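Local atomic coordinates of glutathione-specific gamma-glutamylcyclotransferase (Saccharomyces cerevisiae S288c, PDB entry 5HWK), a protein that catalyses the cleavage of glutathione into 5-oxo-L-proline and the dipeptide Cys-Gly, acting on glutathione but not on other gamma-glutamyl peptides. Residues A[36-41]-A[218-223]; A[40-45]-A[167-172]. One frame throughout, in Å; residues are numbered along the deposited sequence.

Contact 1 (A[36-41]-A[218-223]); sequences ARRFWQ and DHYLTA
Tyr220, in the first turn of helix 219-232, reaches across to strand 35-40. With CG anti to the backbone N (chi1 164°), the side chain leaves the helix toward the strand. CB and CG face the Arg38 guanidinium, which lies flat over the ring with planes within 6°; CZ of Arg38 stands 4.2 Å from the Tyr220 ring centroid, off-centre, a cation-pi contact. CD1 faces Arg38 NE, and CD of Arg38 sits over the middle of the same face, near CZ and 3.4 Å from Tyr220 CE1, as a CH-pi contact. CD2 of Tyr220 passes Arg37 O at 3.7 Å, while CE2 faces Arg38 CA and Phe39 N. At the tip, Tyr220 OH accepts a nearly straight hydrogen bond from Phe39 N (2.9 Å, 166°), where Phe39 centres an inverse gamma turn, and shares a water with Trp40 NE1.

The guanidinium over the ring is itself held: NH1 donates to Arg37 O, and NE binds Asn74. Arg37 NH2 forms a salt bridge with Asp218, its N-H directed at the anti lone pair of Asp218 OD2 (3.0 Å), and a second water joins that oxygen to Arg37 NE and O. Asp218 is also the N-cap, its OD1 accepting from Leu221 N. The other terminal nitrogen of Arg37, NH1, donates to the carbonyl oxygens of Tyr13, a probable substrate-site residue, and Ile93.

Phe39 CE1 meets Leu221 CD1 at 3.6 Å, and both side chains continue onto helix 193-205. The contact docks the last helix against edge strand 35-40, with helix 69-78 flanking Arg38.

Contact 2 (A[40-45]-A[167-172]); sequences WQSSTD and NEAFVG. With PO4 (phosphate ion), chain D.
Gln41 extends with CG anti to its backbone N (chi1 -178°) and bends at chi2 (83°), which carries its amide back to that of Asn167 in the 167-172 loop. Reciprocal hydrogen bonds pair the amides, whose planes stand 40° apart. Asn167 ND2 reaches a lone pair of Gln41 OE1 in the carbonyl plane (2.9 Å), whereas Gln41 NE2 meets Asn167 OD1 from above its plane along a more bent path (3.1 Å). Ala169 N reaches that OD1 from the other face, closing an Asx turn within the type I turn from Asn167 to Phe170; Asn167 ND2 also bonds to Thr164 O.

A single beta bridge pairs Gln41 with Phe170, flanked by Val171 N to Trp40 O (2.8 Å) and Ser42 N to Ala169 O (2.8 Å). Ser42 OG adds a second bond to Ala169 O, on a lone pair. Gly172 CA lies over one face of the Trp40 indole, 3.7 Å from its CG; Phe170 CZ meets the indole edge. The Gln41 side chain lies about 7 Å from that of Glu115, the proton acceptor inferred from related enzymes, placing this corner beside the active-site region.

Ser43 OG, Thr44 N and Asp45 N bind a phosphate, probably from the crystallisation liquor. The 167-172 loop lies along the corner where strand 35-40 passes into strand 42-43; Phe71 of helix 69-78 packs on Phe170, and strand 54-61 on Gln41 and Val171.

Overall arrangement
From the N terminus, the chain enters both contacts through one continuous run, strand 35-40 followed by strand 42-43, with Trp40 and Gln41 shared. Segment 40-45 is joined first: contact 2 closes a loop when the chain returns at 167-172, after strands 91-99, 119-129 and 154-163 of the six-stranded sheet. Contact 1 closes later, when 218-223 reaches 36-41. Apart from the shared residues, the shorter loop nests inside the longer one. Their centres lie 14 Å apart, and the same small sheet is engaged at both: contact 2 ties it to the loop leaving the large sheet, contact 1 to the C-terminal helix 219-232.

Contact 1 (A[36-41]-A[218-223])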
# COMPACT_ATOMS: atom_id res chain seq x y z
N ALA A 36 -4.97 -5.96 -0.09
CA ALA A 36 -3.66 -6.59 -0.07
C ALA A 36 -2.70 -5.71 -0.87
O ALA A 36 -3.05 -5.20 -1.93
CB ALA A 36 -3.72 -7.94 -0.80
N ARG A 37 -1.45 -5.61 -0.42
CA ARG A 37 -0.44 -4.84 -1.14
C ARG A 37 0.46 -5.80 -1.93
O ARG A 37 0.92 -6.80 -1.37
CB ARG A 37 0.43 -4.03 -0.18
CG ARG A 37 1.63 -3.35 -0.83
CD ARG A 37 2.42 -2.48 0.13
NE ARG A 37 2.75 -3.23 1.32
CZ ARG A 37 2.67 -2.74 2.55
NH1 ARG A 37 2.48 -1.42 2.74
NH2 ARG A 37 2.83 -3.53 3.60
N ARG A 38 0.63 -5.54 -3.22
CA ARG A 38 1.45 -6.41 -4.06
C ARG A 38 2.30 -5.54 -4.96
O ARG A 38 1.89 -4.45 -5.37
CB ARG A 38 0.56 -7.33 -4.95
CG ARG A 38 -0.19 -8.44 -4.20
CD ARG A 38 0.78 -9.44 -3.63
NE ARG A 38 0.18 -10.58 -2.94
CZ ARG A 38 -0.12 -10.62 -1.65
NH1 ARG A 38 0.04 -9.53 -0.88
NH2 ARG A 38 -0.61 -11.74 -1.12
N PHE A 39 3.47 -6.06 -5.35
CA PHE A 39 4.35 -5.32 -6.27
C PHE A 39 3.99 -5.67 -7.72
O PHE A 39 4.76 -6.24 -8.49
CB PHE A 39 5.82 -5.59 -5.96
CG PHE A 39 6.42 -4.71 -4.88
CD1 PHE A 39 5.78 -4.52 -3.67
CD2 PHE A 39 7.66 -4.12 -5.08
CE1 PHE A 39 6.35 -3.74 -2.68
CE2 PHE A 39 8.26 -3.38 -4.11
CZ PHE A 39 7.60 -3.16 -2.91
N TRP A 40 2.73 -5.37 -8.05
CA TRP A 40 2.07 -5.71 -9.31
C TRP A 40 1.81 -4.51 -10.19
O TRP A 40 0.97 -4.58 -11.10
CB TRP A 40 0.80 -6.50 -9.05
CG TRP A 40 1.05 -7.86 -8.48
CD1 TRP A 40 2.27 -8.48 -8.29
CD2 TRP A 40 0.05 -8.80 -8.10
NE1 TRP A 40 2.06 -9.74 -7.77
CE2 TRP A 40 0.71 -9.96 -7.64
CE3 TRP A 40 -1.35 -8.75 -8.05
CZ2 TRP A 40 0.02 -11.06 -7.14
CZ3 TRP A 40 -2.04 -9.86 -7.55
CH2 TRP A 40 -1.35 -10.99 -7.12
N GLN A 41 2.53 -3.40 -9.96
CA GLN A 41 2.46 -2.22 -10.79
C GLN A 41 3.84 -2.00 -11.41
O GLN A 41 4.86 -2.11 -10.73
CB GLN A 41 2.02 -1.03 -9.94
CG GLN A 41 1.87 0.25 -10.71
CD GLN A 41 0.50 0.34 -11.39
OE1 GLN A 41 -0.25 -0.65 -11.46
NE2 GLN A 41 0.16 1.53 -11.87
N ASP A 218 4.32 -8.61 7.24
CA ASP A 218 3.85 -8.80 5.87
C ASP A 218 4.61 -9.98 5.26
O ASP A 218 5.75 -9.83 4.82
CB ASP A 218 4.05 -7.51 5.07
CG ASP A 218 3.39 -7.57 3.68
OD1 ASP A 218 3.36 -8.66 3.07
OD2 ASP A 218 2.93 -6.52 3.19
N HIS A 219 3.97 -11.16 5.23
CA HIS A 219 4.61 -12.38 4.74
C HIS A 219 4.94 -12.31 3.26
O HIS A 219 5.95 -12.89 2.81
CB HIS A 219 3.72 -13.58 5.04
CG HIS A 219 3.49 -13.80 6.50
ND1 HIS A 219 4.51 -14.13 7.36
CD2 HIS A 219 2.37 -13.70 7.26
CE1 HIS A 219 4.02 -14.25 8.59
NE2 HIS A 219 2.73 -13.99 8.55
N TYR A 220 4.10 -11.64 2.48
CA TYR A 220 4.41 -11.47 1.06
C TYR A 220 5.69 -10.65 0.88
O TYR A 220 6.59 -11.05 0.14
CB TYR A 220 3.25 -10.78 0.36
CG TYR A 220 3.60 -10.22 -0.99
CD1 TYR A 220 3.64 -11.06 -2.12
CD2 TYR A 220 3.95 -8.87 -1.17
CE1 TYR A 220 4.01 -10.56 -3.37
CE2 TYR A 220 4.28 -8.40 -2.40
CZ TYR A 220 4.30 -9.24 -3.51
OH TYR A 220 4.58 -8.71 -4.73
N LEU A 221 5.79 -9.52 1.59
CA LEU A 221 6.96 -8.68 1.42
C LEU A 221 8.21 -9.39 1.92
O LEU A 221 9.29 -9.27 1.32
CB LEU A 221 6.77 -7.38 2.19
CG LEU A 221 7.36 -6.14 1.56
CD1 LEU A 221 6.80 -5.99 0.11
CD2 LEU A 221 7.01 -4.96 2.44
N THR A 222 8.09 -10.17 2.99
CA THR A 222 9.23 -10.95 3.48
C THR A 222 9.70 -11.97 2.45
O THR A 222 10.90 -12.12 2.21
CB THR A 222 8.86 -11.65 4.77
OG1 THR A 222 8.64 -10.65 5.75
CG2 THR A 222 10.01 -12.51 5.22
N ALA A 223 8.76 -12.68 1.80
CA ALA A 223 9.13 -13.66 0.79
C ALA A 223 9.71 -12.96 -0.44
O ALA A 223 10.70 -13.42 -1.02
CB ALA A 223 7.91 -14.49 0.40
O HOH W 1 2.98 -6.05 0.61
O HOH W 2 4.65 -10.66 -6.61

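Contact 2 (A[40-45]-A[167-172])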
# COMPACT_ATOMS: atom_id res chain seq x y z
N TRP A 40 2.73 -5.37 -8.05
CA TRP A 40 2.07 -5.71 -9.31
C TRP A 40 1.81 -4.51 -10.19
O TRP A 40 0.97 -4.58 -11.10
CB TRP A 40 0.80 -6.50 -9.05
CG TRP A 40 1.05 -7.86 -8.48
CD1 TRP A 40 2.27 -8.48 -8.29
CD2 TRP A 40 0.05 -8.80 -8.10
NE1 TRP A 40 2.06 -9.74 -7.77
CE2 TRP A 40 0.71 -9.96 -7.64
CE3 TRP A 40 -1.35 -8.75 -8.05
CZ2 TRP A 40 0.02 -11.06 -7.14
CZ3 TRP A 40 -2.04 -9.86 -7.55
CH2 TRP A 40 -1.35 -10.99 -7.12
N GLN A 41 2.53 -3.40 -9.96
CA GLN A 41 2.46 -2.22 -10.79
C GLN A 41 3.84 -2.00 -11.41
O GLN A 41 4.86 -2.11 -10.73
CB GLN A 41 2.02 -1.03 -9.94
CG GLN A 41 1.87 0.25 -10.71
CD GLN A 41 0.50 0.34 -11.39
OE1 GLN A 41 -0.25 -0.65 -11.46
NE2 GLN A 41 0.16 1.53 -11.87
N SER A 42 3.90 -1.82 -12.72
CA SER A 42 5.22 -1.56 -13.30
C SER A 42 5.61 -0.08 -13.16
O SER A 42 4.75 0.79 -13.05
CB SER A 42 5.22 -1.95 -14.75
OG SER A 42 4.31 -1.13 -15.39
N SER A 43 6.93 0.18 -13.07
CA SER A 43 7.46 1.53 -13.03
C SER A 43 8.37 1.71 -14.24
O SER A 43 9.32 0.92 -14.45
CB SER A 43 8.25 1.75 -11.76
OG SER A 43 8.92 2.98 -11.84
N THR A 44 8.12 2.76 -15.02
CA THR A 44 8.93 3.07 -16.19
C THR A 44 9.65 4.39 -16.11
O THR A 44 10.45 4.67 -16.99
CB THR A 44 8.12 2.98 -17.49
OG1 THR A 44 7.06 3.92 -17.41
CG2 THR A 44 7.50 1.62 -17.60
N ASP A 45 9.40 5.20 -15.05
CA ASP A 45 10.04 6.51 -14.92
C ASP A 45 10.82 6.65 -13.63
O ASP A 45 11.46 7.70 -13.43
CB ASP A 45 9.00 7.63 -15.01
CG ASP A 45 8.37 7.77 -16.39
OD1 ASP A 45 9.02 7.47 -17.44
OD2 ASP A 45 7.19 8.19 -16.47
N ASN A 167 -5.50 -0.87 -15.12
CA ASN A 167 -4.62 0.20 -15.57
C ASN A 167 -3.51 -0.37 -16.45
O ASN A 167 -3.12 -1.53 -16.31
CB ASN A 167 -4.14 1.02 -14.33
CG ASN A 167 -2.79 0.59 -13.79
OD1 ASN A 167 -1.75 1.05 -14.28
ND2 ASN A 167 -2.79 -0.26 -12.78
N GLU A 168 -2.97 0.47 -17.36
CA GLU A 168 -1.97 0.03 -18.34
C GLU A 168 -0.73 -0.57 -17.70
O GLU A 168 -0.07 -1.40 -18.33
CB GLU A 168 -1.57 1.20 -19.26
CG GLU A 168 -1.00 2.44 -18.52
N ALA A 169 -0.35 -0.14 -16.48
CA ALA A 169 0.89 -0.56 -15.85
C ALA A 169 0.68 -1.76 -14.93
O ALA A 169 1.63 -2.22 -14.30
CB ALA A 169 1.52 0.63 -15.11
N PHE A 170 -0.53 -2.29 -14.83
CA PHE A 170 -0.75 -3.41 -13.92
C PHE A 170 -0.17 -4.67 -14.53
O PHE A 170 -0.43 -4.97 -15.69
CB PHE A 170 -2.26 -3.60 -13.66
CG PHE A 170 -2.60 -4.55 -12.56
CD1 PHE A 170 -2.55 -4.14 -11.23
CD2 PHE A 170 -2.99 -5.85 -12.83
CE1 PHE A 170 -2.92 -5.02 -10.17
CE2 PHE A 170 -3.36 -6.74 -11.79
CZ PHE A 170 -3.33 -6.32 -10.47
N VAL A 171 0.57 -5.42 -13.74
CA VAL A 171 1.23 -6.62 -14.26
C VAL A 171 0.81 -7.86 -13.49
O VAL A 171 1.36 -8.94 -13.74
CB VAL A 171 2.77 -6.49 -14.28
CG1 VAL A 171 3.22 -5.48 -15.27
CG2 VAL A 171 3.28 -6.01 -12.99
N GLY A 172 -0.12 -7.74 -12.55
CA GLY A 172 -0.48 -8.89 -11.73
C GLY A 172 -1.43 -9.78 -12.51
O GLY A 172 -1.98 -9.40 -13.57
P PO4 D . 6.26 5.07 -12.88
O1 PO4 D . 5.99 4.34 -14.19
O2 PO4 D . 5.49 6.37 -12.83
O3 PO4 D . 7.77 5.21 -12.65
O4 PO4 D . 5.73 4.15 -11.73